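Local atomic coordinates of hexokinase (Schistosoma mansoni, PDB entry 1BDG), a protein that catalyses ATP-dependent phosphorylation of hexoses such as glucose, mannose and fructose to hexose 6-phosphates, the entry step of glycolysis. Residues G68-L73 / K136-F141; T142-C147 / W160-S165; C212-I217 / V394-D399; G221-Y226 / T248-F253. All blocks are in the same frame, centred on the assembly; numbering follows the deposited sequence.

Contact 1 (G68-L73 / K136-F141); sequences GNFLAL and KFDLGF
The Phe137 ring carries Leu71 on one face and Asn69 at its rim. CD2 of Leu71 lies 3.8 Å from the centroid of the Phe137 ring and 2° off its normal, a CH-pi contact over the centre of the face, while Leu71 CG and CD1 lie over the part nearer Phe137 CG. Asn69 OD1 lies at the Phe137 edge, near the ring plane, by Phe137 CE1; the extended first torsion (CG anti to the backbone N, chi1 -179°) carries the amide out to that edge, and its ND2 makes a weak hydrogen bond to Val85 O on strand 80-87. The Phe70 ring has Asp138 O in plane at its edge and lies alongside the aspartate side chain, with Phe70 CD2 3.3 Å from Asp138 CB. Leu73 CB approaches the Phe141 ring obliquely, 3.8 Å from CD1 of Phe141. Between the backbones, Leu71 N donates to Asp138 O at 3.2 Å and Leu71 O accepts from Gly140 N at 3.0 Å, bracketing Leu139; Leu73 N then donates to Gly140 O at 3.0 Å. Leu71, Leu73, Leu139 and Phe141 share the face packed by helices 112-129 and 174-183. Such bonding, with strand axes 31° apart, identifies a twisted parallel pair formed by the middle strand of the small subdomain's five-stranded mixed sheet and its neighbour, in an ASKHA-type fold.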
loop_
_atom_site.group_PDB
_atom_site.type_symbol
_atom_site.label_atom_id
_atom_site.label_comp_id
_atom_site.label_asym_id
_atom_site.label_seq_id
_atom_site.Cartn_x
_atom_site.Cartn_y
_atom_site.Cartn_z
ATOM N N GLY A 68 -29.451 -0.904 -3.702
ATOM C CA GLY A 68 -29.223 0.263 -4.540
ATOM C C GLY A 68 -28.202 0.010 -5.641
ATOM O O GLY A 68 -27.825 -1.153 -5.908
ATOM N N ASN A 69 -27.795 1.098 -6.308
ATOM C CA ASN A 69 -26.800 1.081 -7.396
ATOM C C ASN A 69 -25.897 2.305 -7.158
ATOM O O ASN A 69 -26.398 3.435 -7.067
ATOM C CB ASN A 69 -27.484 1.213 -8.766
ATOM C CG ASN A 69 -26.478 1.188 -9.938
ATOM O OD1 ASN A 69 -26.516 2.043 -10.845
ATOM N ND2 ASN A 69 -25.589 0.193 -9.931
ATOM N N PHE A 70 -24.587 2.088 -7.018
ATOM C CA PHE A 70 -23.666 3.187 -6.755
ATOM C C PHE A 70 -22.454 3.147 -7.658
ATOM O O PHE A 70 -22.164 2.128 -8.265
ATOM C CB PHE A 70 -23.179 3.119 -5.308
ATOM C CG PHE A 70 -24.280 2.962 -4.306
ATOM C CD1 PHE A 70 -25.024 1.779 -4.247
ATOM C CD2 PHE A 70 -24.575 3.993 -3.419
ATOM C CE1 PHE A 70 -26.051 1.623 -3.323
ATOM C CE2 PHE A 70 -25.598 3.856 -2.484
ATOM C CZ PHE A 70 -26.344 2.662 -2.433
ATOM N N LEU A 71 -21.754 4.273 -7.743
ATOM C CA LEU A 71 -20.536 4.384 -8.534
ATOM C C LEU A 71 -19.418 4.281 -7.517
ATOM O O LEU A 71 -19.651 4.476 -6.324
ATOM C CB LEU A 71 -20.451 5.743 -9.238
ATOM C CG LEU A 71 -21.499 6.095 -10.302
ATOM C CD1 LEU A 71 -21.180 7.458 -10.843
ATOM C CD2 LEU A 71 -21.532 5.079 -11.422
ATOM N N ALA A 72 -18.208 3.988 -7.967
ATOM C CA ALA A 72 -17.083 3.874 -7.054
ATOM C C ALA A 72 -15.814 4.108 -7.834
ATOM O O ALA A 72 -15.634 3.517 -8.900
ATOM C CB ALA A 72 -17.061 2.499 -6.425
ATOM N N LEU A 73 -14.972 5.013 -7.350
ATOM C CA LEU A 73 -13.703 5.307 -8.010
ATOM C C LEU A 73 -12.591 4.711 -7.159
ATOM O O LEU A 73 -12.810 4.404 -5.984
ATOM C CB LEU A 73 -13.493 6.820 -8.128
ATOM C CG LEU A 73 -14.381 7.647 -9.069
ATOM C CD1 LEU A 73 -14.035 9.119 -8.949
ATOM C CD2 LEU A 73 -14.174 7.198 -10.508
ATOM N N LYS A 136 -29.048 9.371 -11.529
ATOM C CA LYS A 136 -28.444 9.946 -10.331
ATOM C C LYS A 136 -27.768 8.828 -9.513
ATOM O O LYS A 136 -28.315 7.721 -9.379
ATOM C CB LYS A 136 -29.535 10.672 -9.509
ATOM N N PHE A 137 -26.588 9.117 -8.962
ATOM C CA PHE A 137 -25.843 8.109 -8.199
ATOM C C PHE A 137 -25.298 8.573 -6.834
ATOM O O PHE A 137 -25.535 9.698 -6.387
ATOM C CB PHE A 137 -24.642 7.645 -9.026
ATOM C CG PHE A 137 -24.982 6.855 -10.268
ATOM C CD1 PHE A 137 -25.327 5.504 -10.182
ATOM C CD2 PHE A 137 -24.814 7.421 -11.531
ATOM C CE1 PHE A 137 -25.488 4.728 -11.331
ATOM C CE2 PHE A 137 -24.973 6.648 -12.693
ATOM C CZ PHE A 137 -25.308 5.302 -12.590
ATOM N N ASP A 138 -24.536 7.692 -6.195
ATOM C CA ASP A 138 -23.873 7.970 -4.915
ATOM C C ASP A 138 -22.515 7.329 -5.104
ATOM O O ASP A 138 -22.418 6.107 -5.196
ATOM C CB ASP A 138 -24.582 7.299 -3.730
ATOM C CG ASP A 138 -25.593 8.208 -3.052
ATOM O OD1 ASP A 138 -25.668 9.413 -3.406
ATOM O OD2 ASP A 138 -26.318 7.700 -2.169
ATOM N N LEU A 139 -21.476 8.146 -5.167
ATOM C CA LEU A 139 -20.141 7.642 -5.412
ATOM C C LEU A 139 -19.324 7.376 -4.153
ATOM O O LEU A 139 -19.407 8.117 -3.183
ATOM C CB LEU A 139 -19.425 8.605 -6.367
ATOM C CG LEU A 139 -17.981 8.504 -6.846
ATOM C CD1 LEU A 139 -17.879 9.164 -8.210
ATOM C CD2 LEU A 139 -17.025 9.187 -5.881
ATOM N N GLY A 140 -18.634 6.240 -4.138
ATOM C CA GLY A 140 -17.772 5.891 -3.034
ATOM C C GLY A 140 -16.376 6.162 -3.564
ATOM O O GLY A 140 -15.955 5.536 -4.534
ATOM N N PHE A 141 -15.671 7.118 -2.967
ATOM C CA PHE A 141 -14.329 7.491 -3.398
ATOM C C PHE A 141 -13.221 6.828 -2.566
ATOM O O PHE A 141 -13.015 7.170 -1.400
ATOM C CB PHE A 141 -14.199 9.016 -3.341
ATOM C CG PHE A 141 -13.017 9.582 -4.088
ATOM C CD1 PHE A 141 -12.392 8.874 -5.113
ATOM C CD2 PHE A 141 -12.549 10.860 -3.781
ATOM C CE1 PHE A 141 -11.322 9.442 -5.812
ATOM C CE2 PHE A 141 -11.490 11.427 -4.471
ATOM C CZ PHE A 141 -10.877 10.724 -5.482
#

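Contact 2 (T142-C147 / W160-S165); sequences TFSFPC and WTKGFS. With GLC (alpha-D-glucopyranose), chain B.
Phe145 packs with Trp160, Phe164 and Phe143 in an aromatic cluster beside the glucose pocket of the small subdomain, and also meets Thr161. The ring contacts come first. Trp160 turns its CZ3-CE3 edge onto one face of Phe145, a T-shaped pair with the six-membered rings 4.8 Å apart between centroids and planes at 88°. Phe145 in turn points its own edge, through CZ, at the face of Phe164, centroids 5.2 Å apart and planes at 62°. Trp160 also touches Phe143, whose CZ is 3.7 Å from Trp160 CZ3 in an oblique pairing. Thr161 O sits at the edge of the Phe145 ring, near its plane, 3.1 Å from Phe145 CE1. Among the apolar contacts, Thr161 CG2 faces Pro146 CD, 4.0 Å away.

Polar contacts converge on the sugar. Thr161 OG1 donates to glucose O2 at 2.7 Å. Phe164 closes a type II' beta turn that starts at Thr161, and Lys162, its second residue, sends its side chain back toward the pocket. Ser144, at the centre of an inverse gamma turn, has its OG hydrogen-bonded to Leu75 O and Asp197 OD2.

The bend in the lysine chain at chi3 (-83°) brings NZ of Lys162 to two sugar oxygens, donating to glucose O6 at 2.8 Å and glucose O5 at 3.1 Å.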
loop_
_atom_site.group_PDB
_atom_site.type_symbol
_atom_site.label_atom_id
_atom_site.label_comp_id
_atom_site.label_asym_id
_atom_site.label_seq_id
_atom_site.Cartn_x
_atom_site.Cartn_y
_atom_site.Cartn_z
ATOM N N THR A 142 -12.544 5.842 -3.147
ATOM C CA THR A 142 -11.433 5.179 -2.475
ATOM C C THR A 142 -10.221 6.032 -2.779
ATOM O O THR A 142 -9.640 5.915 -3.859
ATOM C CB THR A 142 -11.203 3.787 -3.050
ATOM O OG1 THR A 142 -12.268 2.933 -2.636
ATOM C CG2 THR A 142 -9.884 3.214 -2.591
ATOM N N PHE A 143 -9.901 6.948 -1.872
ATOM C CA PHE A 143 -8.760 7.848 -2.044
ATOM C C PHE A 143 -7.622 7.295 -1.187
ATOM O O PHE A 143 -7.589 7.507 0.025
ATOM C CB PHE A 143 -9.144 9.252 -1.587
ATOM C CG PHE A 143 -8.158 10.313 -1.976
ATOM C CD1 PHE A 143 -7.696 10.410 -3.292
ATOM C CD2 PHE A 143 -7.732 11.256 -1.045
ATOM C CE1 PHE A 143 -6.829 11.440 -3.673
ATOM C CE2 PHE A 143 -6.872 12.282 -1.408
ATOM C CZ PHE A 143 -6.420 12.378 -2.731
ATOM N N SER A 144 -6.700 6.579 -1.820
ATOM C CA SER A 144 -5.581 5.948 -1.130
ATOM C C SER A 144 -4.580 6.897 -0.485
ATOM O O SER A 144 -3.372 6.746 -0.709
ATOM C CB SER A 144 -4.812 5.057 -2.105
ATOM O OG SER A 144 -5.688 4.305 -2.913
ATOM N N PHE A 145 -5.021 7.839 0.339
ATOM C CA PHE A 145 -4.061 8.741 0.961
ATOM C C PHE A 145 -4.508 9.124 2.360
ATOM O O PHE A 145 -5.677 8.952 2.707
ATOM C CB PHE A 145 -3.850 9.991 0.087
ATOM C CG PHE A 145 -3.173 9.705 -1.229
ATOM C CD1 PHE A 145 -1.804 9.497 -1.291
ATOM C CD2 PHE A 145 -3.915 9.584 -2.395
ATOM C CE1 PHE A 145 -1.197 9.169 -2.491
ATOM C CE2 PHE A 145 -3.308 9.256 -3.591
ATOM C CZ PHE A 145 -1.955 9.049 -3.636
ATOM N N PRO A 146 -3.577 9.615 3.197
ATOM C CA PRO A 146 -3.923 10.012 4.563
ATOM C C PRO A 146 -4.802 11.237 4.510
ATOM O O PRO A 146 -4.438 12.239 3.897
ATOM C CB PRO A 146 -2.567 10.347 5.171
ATOM C CG PRO A 146 -1.815 10.885 4.014
ATOM C CD PRO A 146 -2.158 9.903 2.923
ATOM N N CYS A 147 -5.977 11.130 5.115
ATOM C CA CYS A 147 -6.949 12.223 5.177
ATOM C C CYS A 147 -7.518 12.277 6.587
ATOM O O CYS A 147 -7.618 11.256 7.263
ATOM C CB CYS A 147 -8.124 11.980 4.213
ATOM S SG CYS A 147 -7.759 11.923 2.454
ATOM N N TRP A 160 0.507 14.090 0.277
ATOM C CA TRP A 160 0.566 13.183 -0.852
ATOM C C TRP A 160 1.676 12.200 -0.558
ATOM O O TRP A 160 2.776 12.606 -0.139
ATOM C CB TRP A 160 0.937 13.912 -2.153
ATOM C CG TRP A 160 -0.169 14.605 -2.931
ATOM C CD1 TRP A 160 -0.195 15.912 -3.277
ATOM C CD2 TRP A 160 -1.329 14.009 -3.541
ATOM N NE1 TRP A 160 -1.280 16.173 -4.067
ATOM C CE2 TRP A 160 -1.994 15.023 -4.249
ATOM C CE3 TRP A 160 -1.863 12.715 -3.561
ATOM C CZ2 TRP A 160 -3.173 14.791 -4.978
ATOM C CZ3 TRP A 160 -3.042 12.483 -4.291
ATOM C CH2 TRP A 160 -3.677 13.515 -4.985
ATOM N N THR A 161 1.391 10.916 -0.753
ATOM C CA THR A 161 2.395 9.890 -0.565
ATOM C C THR A 161 2.536 9.274 -1.947
ATOM O O THR A 161 1.840 9.687 -2.880
ATOM C CB THR A 161 1.938 8.827 0.444
ATOM O OG1 THR A 161 0.773 8.157 -0.051
ATOM C CG2 THR A 161 1.621 9.468 1.781
ATOM N N LYS A 162 3.473 8.348 -2.103
ATOM C CA LYS A 162 3.667 7.667 -3.373
ATOM C C LYS A 162 4.194 8.535 -4.520
ATOM O O LYS A 162 5.127 9.318 -4.328
ATOM C CB LYS A 162 2.384 6.913 -3.764
ATOM C CG LYS A 162 2.156 5.685 -2.902
ATOM C CD LYS A 162 0.942 4.908 -3.285
ATOM C CE LYS A 162 -0.292 5.485 -2.688
ATOM N NZ LYS A 162 -1.382 4.456 -2.644
ATOM N N GLY A 163 3.638 8.369 -5.718
ATOM C CA GLY A 163 4.106 9.134 -6.860
ATOM C C GLY A 163 3.326 10.400 -7.190
ATOM O O GLY A 163 3.426 10.908 -8.315
ATOM N N PHE A 164 2.545 10.906 -6.237
ATOM C CA PHE A 164 1.751 12.104 -6.466
ATOM C C PHE A 164 2.360 13.367 -5.847
ATOM O O PHE A 164 3.042 13.313 -4.818
ATOM C CB PHE A 164 0.342 11.921 -5.921
ATOM C CG PHE A 164 -0.526 11.009 -6.736
ATOM C CD1 PHE A 164 -0.166 9.680 -6.956
ATOM C CD2 PHE A 164 -1.750 11.456 -7.219
ATOM C CE1 PHE A 164 -1.024 8.803 -7.642
ATOM C CE2 PHE A 164 -2.604 10.597 -7.898
ATOM C CZ PHE A 164 -2.243 9.271 -8.108
ATOM N N SER A 165 2.106 14.502 -6.498
ATOM C CA SER A 165 2.573 15.820 -6.051
ATOM C C SER A 165 1.796 16.908 -6.763
ATOM O O SER A 165 2.381 17.876 -7.223
ATOM C CB SER A 165 4.079 16.012 -6.298
ATOM O OG SER A 165 4.419 15.813 -7.657
HETATM C C1 GLC B . 0.199 4.771 0.801
HETATM C C2 GLC B . -0.896 5.753 1.216
HETATM C C3 GLC B . -1.925 5.043 2.065
HETATM C C4 GLC B . -2.468 3.842 1.310
HETATM C C5 GLC B . -1.322 2.929 0.933
HETATM C C6 GLC B . -1.783 1.735 0.118
HETATM O O1 GLC B . 0.769 4.248 1.954
HETATM O O2 GLC B . -0.342 6.832 1.967
HETATM O O3 GLC B . -2.993 5.923 2.382
HETATM O O4 GLC B . -3.398 3.153 2.111
HETATM O O5 GLC B . -0.390 3.652 0.127
HETATM O O6 GLC B . -1.865 2.050 -1.256
#

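Contact 3 (C212-I217 / V394-D399); sequences CAVGLI and VTVGVD
Thr395 O is approached by two groups of the facing strand: Ala213 N donates to it at 3.1 Å, lying in the carbonyl plane, and the CA-H of Cys212 points at it as well, with Cys212 CA also 3.1 Å from Thr395 O. This double approach falls at a beta bulge, where the register slips by one residue: Cys212 pairs with Thr395, but Val214 pairs with Val396. Beyond the slip, Gly397 N donates to Val214 O at 3.0 Å and nearly straight, 170° at the hydrogen, although it stands well above the carbonyl plane. Gly397 O then receives Leu216 N at 2.7 Å. The last bond, Asp399 N to Leu216 O, is bent and weak. The two strands run parallel, their axes 21° apart, in the central sheet of the large subdomain.

The sheet faces differ. On one, Val396 CG1 lies near the CB atoms of Val214 and Leu216, and Leu216 runs alongside Val398; Val214 and Leu216 pack on helix 357-389, while Val396 and Val398 touch Leu429 of strand 426-431. Val214 CG2 also meets Val394 CG1 at 3.7 Å. On the other, Cys212 SG, anti to its backbone N, extends toward Gly397 N. Further along this face, Ile217 CD1 touches Asp399 CB at 3.6 Å.

The cohesion thus rests on backbone bonds and aliphatic packing, with the Cys205-Cys212 disulfide to helix 197-206 as a covalent addition; within the two strands the one charged side chain is Asp399, salt-bridged to Lys404, which probably belongs to the ATP site.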
loop_
_atom_site.group_PDB
_atom_site.type_symbol
_atom_site.label_atom_id
_atom_site.label_comp_id
_atom_site.label_asym_id
_atom_site.label_seq_id
_atom_site.Cartn_x
_atom_site.Cartn_y
_atom_site.Cartn_z
ATOM N N CYS A 212 -13.625 -10.865 9.586
ATOM C CA CYS A 212 -12.608 -9.939 9.101
ATOM C C CYS A 212 -12.571 -8.641 9.888
ATOM O O CYS A 212 -13.507 -7.836 9.802
ATOM C CB CYS A 212 -12.892 -9.579 7.655
ATOM S SG CYS A 212 -11.461 -8.949 6.731
ATOM N N ALA A 213 -11.481 -8.407 10.609
ATOM C CA ALA A 213 -11.348 -7.182 11.390
ATOM C C ALA A 213 -10.161 -6.313 10.950
ATOM O O ALA A 213 -9.913 -5.253 11.540
ATOM C CB ALA A 213 -11.244 -7.511 12.860
ATOM N N VAL A 214 -9.459 -6.734 9.894
ATOM C CA VAL A 214 -8.296 -6.001 9.385
ATOM C C VAL A 214 -8.340 -5.898 7.859
ATOM O O VAL A 214 -8.910 -6.754 7.190
ATOM C CB VAL A 214 -6.980 -6.696 9.801
ATOM C CG1 VAL A 214 -5.812 -5.807 9.541
ATOM C CG2 VAL A 214 -7.014 -7.062 11.254
ATOM N N GLY A 215 -7.750 -4.843 7.313
ATOM C CA GLY A 215 -7.720 -4.659 5.877
ATOM C C GLY A 215 -6.307 -4.281 5.503
ATOM O O GLY A 215 -5.925 -3.128 5.674
ATOM N N LEU A 216 -5.522 -5.237 5.022
ATOM C CA LEU A 216 -4.124 -4.987 4.667
ATOM C C LEU A 216 -3.833 -4.713 3.198
ATOM O O LEU A 216 -4.264 -5.455 2.327
ATOM C CB LEU A 216 -3.267 -6.169 5.136
ATOM C CG LEU A 216 -1.777 -6.233 4.803
ATOM C CD1 LEU A 216 -1.019 -5.067 5.441
ATOM C CD2 LEU A 216 -1.226 -7.553 5.294
ATOM N N ILE A 217 -3.044 -3.675 2.936
ATOM C CA ILE A 217 -2.646 -3.322 1.571
ATOM C C ILE A 217 -1.129 -3.390 1.415
ATOM O O ILE A 217 -0.403 -2.650 2.063
ATOM C CB ILE A 217 -3.097 -1.899 1.162
ATOM C CG1 ILE A 217 -4.614 -1.832 1.004
ATOM C CG2 ILE A 217 -2.433 -1.507 -0.127
ATOM C CD1 ILE A 217 -5.153 -2.687 -0.123
ATOM N N VAL A 394 -9.187 -13.589 14.027
ATOM C CA VAL A 394 -9.068 -12.491 13.093
ATOM C C VAL A 394 -8.881 -12.910 11.636
ATOM O O VAL A 394 -7.950 -13.654 11.317
ATOM C CB VAL A 394 -7.852 -11.614 13.454
ATOM C CG1 VAL A 394 -7.897 -10.309 12.672
ATOM C CG2 VAL A 394 -7.784 -11.363 14.952
ATOM N N THR A 395 -9.782 -12.464 10.764
ATOM C CA THR A 395 -9.667 -12.705 9.324
ATOM C C THR A 395 -9.060 -11.386 8.810
ATOM O O THR A 395 -9.552 -10.295 9.146
ATOM C CB THR A 395 -11.045 -12.978 8.645
ATOM O OG1 THR A 395 -11.470 -14.320 8.929
ATOM C CG2 THR A 395 -10.958 -12.797 7.139
ATOM N N VAL A 396 -7.988 -11.487 8.032
ATOM C CA VAL A 396 -7.283 -10.322 7.503
ATOM C C VAL A 396 -7.514 -10.199 6.000
ATOM O O VAL A 396 -7.195 -11.122 5.254
ATOM C CB VAL A 396 -5.765 -10.483 7.776
ATOM C CG1 VAL A 396 -4.988 -9.277 7.303
ATOM C CG2 VAL A 396 -5.527 -10.760 9.246
ATOM N N GLY A 397 -8.036 -9.067 5.542
ATOM C CA GLY A 397 -8.289 -8.906 4.114
ATOM C C GLY A 397 -7.101 -8.300 3.406
ATOM O O GLY A 397 -6.770 -7.168 3.702
ATOM N N VAL A 398 -6.473 -9.002 2.465
ATOM C CA VAL A 398 -5.285 -8.445 1.784
ATOM C C VAL A 398 -5.508 -8.001 0.341
ATOM O O VAL A 398 -6.466 -8.392 -0.313
ATOM C CB VAL A 398 -4.087 -9.457 1.716
ATOM C CG1 VAL A 398 -2.778 -8.713 1.842
ATOM C CG2 VAL A 398 -4.180 -10.547 2.759
ATOM N N ASP A 399 -4.587 -7.199 -0.168
ATOM C CA ASP A 399 -4.623 -6.756 -1.555
ATOM C C ASP A 399 -3.284 -6.110 -1.825
ATOM O O ASP A 399 -2.580 -5.739 -0.884
ATOM C CB ASP A 399 -5.769 -5.776 -1.836
ATOM C CG ASP A 399 -6.269 -5.866 -3.279
ATOM O OD1 ASP A 399 -5.658 -6.605 -4.080
ATOM O OD2 ASP A 399 -7.270 -5.208 -3.621
#

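Contact 4 (G221-Y226 / T248-F253); sequences GTNVAY and TEWGAF. With GLC (alpha-D-glucopyranose), chain B.
This buried, largely polar contact joins strand 222-229 to the turn that follows its antiparallel neighbour, strand 243-247, with Asn223 and Glu249 at its centre. OD1 of Asn223 accepts a hydrogen bond from the backbone N of Glu249 at 2.9 Å, and a weak one comes from Val224 N. The amide's other end, ND2, donates to glucose O4 at 3.0 Å and also to Asn247 OD1, so both ends of the amide are engaged and its rotation is fixed. Thr248 OG1 donates to Val224 O at 2.6 Å; chi1 of 68° sets that hydroxyl between the backbone N and the carbonyl carbon. Here the large subdomain contributes its wall of the hexose site: the Glu249 carboxylate accepts hydrogen bonds from glucose O3 at OE1 (2.8 Å) and from glucose O2 at OE2 (2.7 Å), one oxygen for each of two neighbouring hydroxyls. Trp250 opens a short 3-10 turn. Its indole NE1 donates to Thr222 OG1 at 3.1 Å, with the oxygen in the ring plane, and one indole face receives the strand: Val224 CB sits 3.9 Å from the centroid of the Trp250 six-membered ring, 15° off the normal. Thr248 CG2 meets Tyr226 at the ring edge, 3.7 Å from CE1 of Tyr226.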
loop_
_atom_site.group_PDB
_atom_site.type_symbol
_atom_site.label_atom_id
_atom_site.label_comp_id
_atom_site.label_asym_id
_atom_site.label_seq_id
_atom_site.Cartn_x
_atom_site.Cartn_y
_atom_site.Cartn_z
ATOM N N GLY A 221 1.965 0.661 -2.307
ATOM C CA GLY A 221 2.222 1.170 -0.976
ATOM C C GLY A 221 1.667 0.240 0.092
ATOM O O GLY A 221 0.846 -0.617 -0.203
ATOM N N THR A 222 2.136 0.375 1.327
ATOM C CA THR A 222 1.660 -0.475 2.399
ATOM C C THR A 222 0.923 0.341 3.443
ATOM O O THR A 222 1.254 1.514 3.694
ATOM C CB THR A 222 2.806 -1.307 3.040
ATOM O OG1 THR A 222 2.255 -2.239 3.972
ATOM C CG2 THR A 222 3.812 -0.430 3.762
ATOM N N ASN A 223 -0.126 -0.262 3.992
ATOM C CA ASN A 223 -0.957 0.365 5.011
ATOM C C ASN A 223 -1.984 -0.660 5.482
ATOM O O ASN A 223 -2.325 -1.571 4.744
ATOM C CB ASN A 223 -1.663 1.597 4.450
ATOM C CG ASN A 223 -2.336 2.412 5.514
ATOM O OD1 ASN A 223 -2.228 2.108 6.691
ATOM N ND2 ASN A 223 -3.037 3.452 5.115
ATOM N N VAL A 224 -2.446 -0.526 6.720
ATOM C CA VAL A 224 -3.429 -1.430 7.286
ATOM C C VAL A 224 -4.505 -0.592 7.970
ATOM O O VAL A 224 -4.271 0.569 8.347
ATOM C CB VAL A 224 -2.812 -2.353 8.352
ATOM C CG1 VAL A 224 -2.758 -1.668 9.696
ATOM C CG2 VAL A 224 -3.601 -3.617 8.459
ATOM N N ALA A 225 -5.682 -1.186 8.131
ATOM C CA ALA A 225 -6.802 -0.542 8.777
ATOM C C ALA A 225 -7.393 -1.660 9.597
ATOM O O ALA A 225 -7.336 -2.815 9.180
ATOM C CB ALA A 225 -7.784 -0.071 7.749
ATOM N N TYR A 226 -7.931 -1.346 10.768
ATOM C CA TYR A 226 -8.506 -2.376 11.624
ATOM C C TYR A 226 -9.687 -1.840 12.450
ATOM O O TYR A 226 -9.852 -0.629 12.579
ATOM C CB TYR A 226 -7.401 -2.966 12.526
ATOM C CG TYR A 226 -6.942 -2.045 13.625
ATOM C CD1 TYR A 226 -6.036 -1.028 13.374
ATOM C CD2 TYR A 226 -7.471 -2.151 14.913
ATOM C CE1 TYR A 226 -5.675 -0.122 14.387
ATOM C CE2 TYR A 226 -7.121 -1.266 15.923
ATOM C CZ TYR A 226 -6.230 -0.251 15.659
ATOM O OH TYR A 226 -5.906 0.648 16.651
ATOM N N THR A 248 -4.583 3.359 10.089
ATOM C CA THR A 248 -3.295 3.483 10.751
ATOM C C THR A 248 -2.357 4.404 10.020
ATOM O O THR A 248 -1.792 5.309 10.619
ATOM C CB THR A 248 -2.637 2.109 10.919
ATOM O OG1 THR A 248 -2.282 1.594 9.632
ATOM C CG2 THR A 248 -3.608 1.152 11.591
ATOM N N GLU A 249 -2.201 4.165 8.724
ATOM C CA GLU A 249 -1.322 4.966 7.882
ATOM C C GLU A 249 0.101 4.769 8.439
ATOM O O GLU A 249 0.832 5.724 8.724
ATOM C CB GLU A 249 -1.784 6.423 7.906
ATOM C CG GLU A 249 -1.361 7.262 6.705
ATOM C CD GLU A 249 -1.857 6.739 5.359
ATOM O OE1 GLU A 249 -3.080 6.744 5.104
ATOM O OE2 GLU A 249 -1.005 6.357 4.536
ATOM N N TRP A 250 0.465 3.486 8.561
ATOM C CA TRP A 250 1.746 3.031 9.090
ATOM C C TRP A 250 2.940 3.204 8.166
ATOM O O TRP A 250 4.082 2.924 8.550
ATOM C CB TRP A 250 1.647 1.564 9.550
ATOM C CG TRP A 250 1.593 0.487 8.458
ATOM C CD1 TRP A 250 1.880 0.636 7.129
ATOM C CD2 TRP A 250 1.279 -0.901 8.640
ATOM N NE1 TRP A 250 1.770 -0.564 6.481
ATOM C CE2 TRP A 250 1.404 -1.526 7.380
ATOM C CE3 TRP A 250 0.915 -1.675 9.747
ATOM C CZ2 TRP A 250 1.177 -2.901 7.194
ATOM C CZ3 TRP A 250 0.692 -3.042 9.563
ATOM C CH2 TRP A 250 0.824 -3.639 8.296
ATOM N N GLY A 251 2.685 3.590 6.923
ATOM C CA GLY A 251 3.789 3.806 6.011
ATOM C C GLY A 251 4.690 4.859 6.629
ATOM O O GLY A 251 5.904 4.868 6.422
ATOM N N ALA A 252 4.093 5.741 7.419
ATOM C CA ALA A 252 4.843 6.798 8.073
ATOM C C ALA A 252 5.693 6.354 9.257
ATOM O O ALA A 252 6.394 7.178 9.826
ATOM C CB ALA A 252 3.916 7.921 8.484
ATOM N N PHE A 253 5.656 5.082 9.641
ATOM C CA PHE A 253 6.469 4.640 10.778
ATOM C C PHE A 253 7.930 4.927 10.460
ATOM O O PHE A 253 8.333 4.916 9.313
ATOM C CB PHE A 253 6.262 3.149 11.096
ATOM C CG PHE A 253 6.892 2.699 12.405
ATOM C CD1 PHE A 253 6.703 3.428 13.583
ATOM C CD2 PHE A 253 7.641 1.520 12.467
ATOM C CE1 PHE A 253 7.240 2.997 14.807
ATOM C CE2 PHE A 253 8.196 1.070 13.700
ATOM C CZ PHE A 253 7.986 1.816 14.871
HETATM C C1 GLC B . 0.199 4.771 0.801
HETATM C C2 GLC B . -0.896 5.753 1.216
HETATM C C3 GLC B . -1.925 5.043 2.065
HETATM C C4 GLC B . -2.468 3.842 1.310
HETATM C C5 GLC B . -1.322 2.929 0.933
HETATM C C6 GLC B . -1.783 1.735 0.118
HETATM O O1 GLC B . 0.769 4.248 1.954
HETATM O O2 GLC B . -0.342 6.832 1.967
HETATM O O3 GLC B . -2.993 5.923 2.382
HETATM O O4 GLC B . -3.398 3.153 2.111
HETATM O O5 GLC B . -0.390 3.652 0.127
HETATM O O6 GLC B . -1.865 2.050 -1.256
#

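All four contacts are buried. Contacts 1 and 3 are parallel strand pairs in different sheets, one in each subdomain, their centres about 23 Å apart; both rely on backbone bonds and aliphatic or aromatic packing under helices. Contacts 2 and 4 join sheet strands, or the loops at their ends, to loops round the glucose, gripping it from the two subdomains; they touch through Pro146 CA and Glu249 OE1, 3.4 Å apart. Contact 2 continues strand 137-143 from contact 1 and is mainly aromatic, whereas contact 4 is mainly hydrogen-bonded. Contact 4 is nested in the loop closed by contact 3, and their neighbouring strands are probably bonded through Gly215 N and Ala225 O.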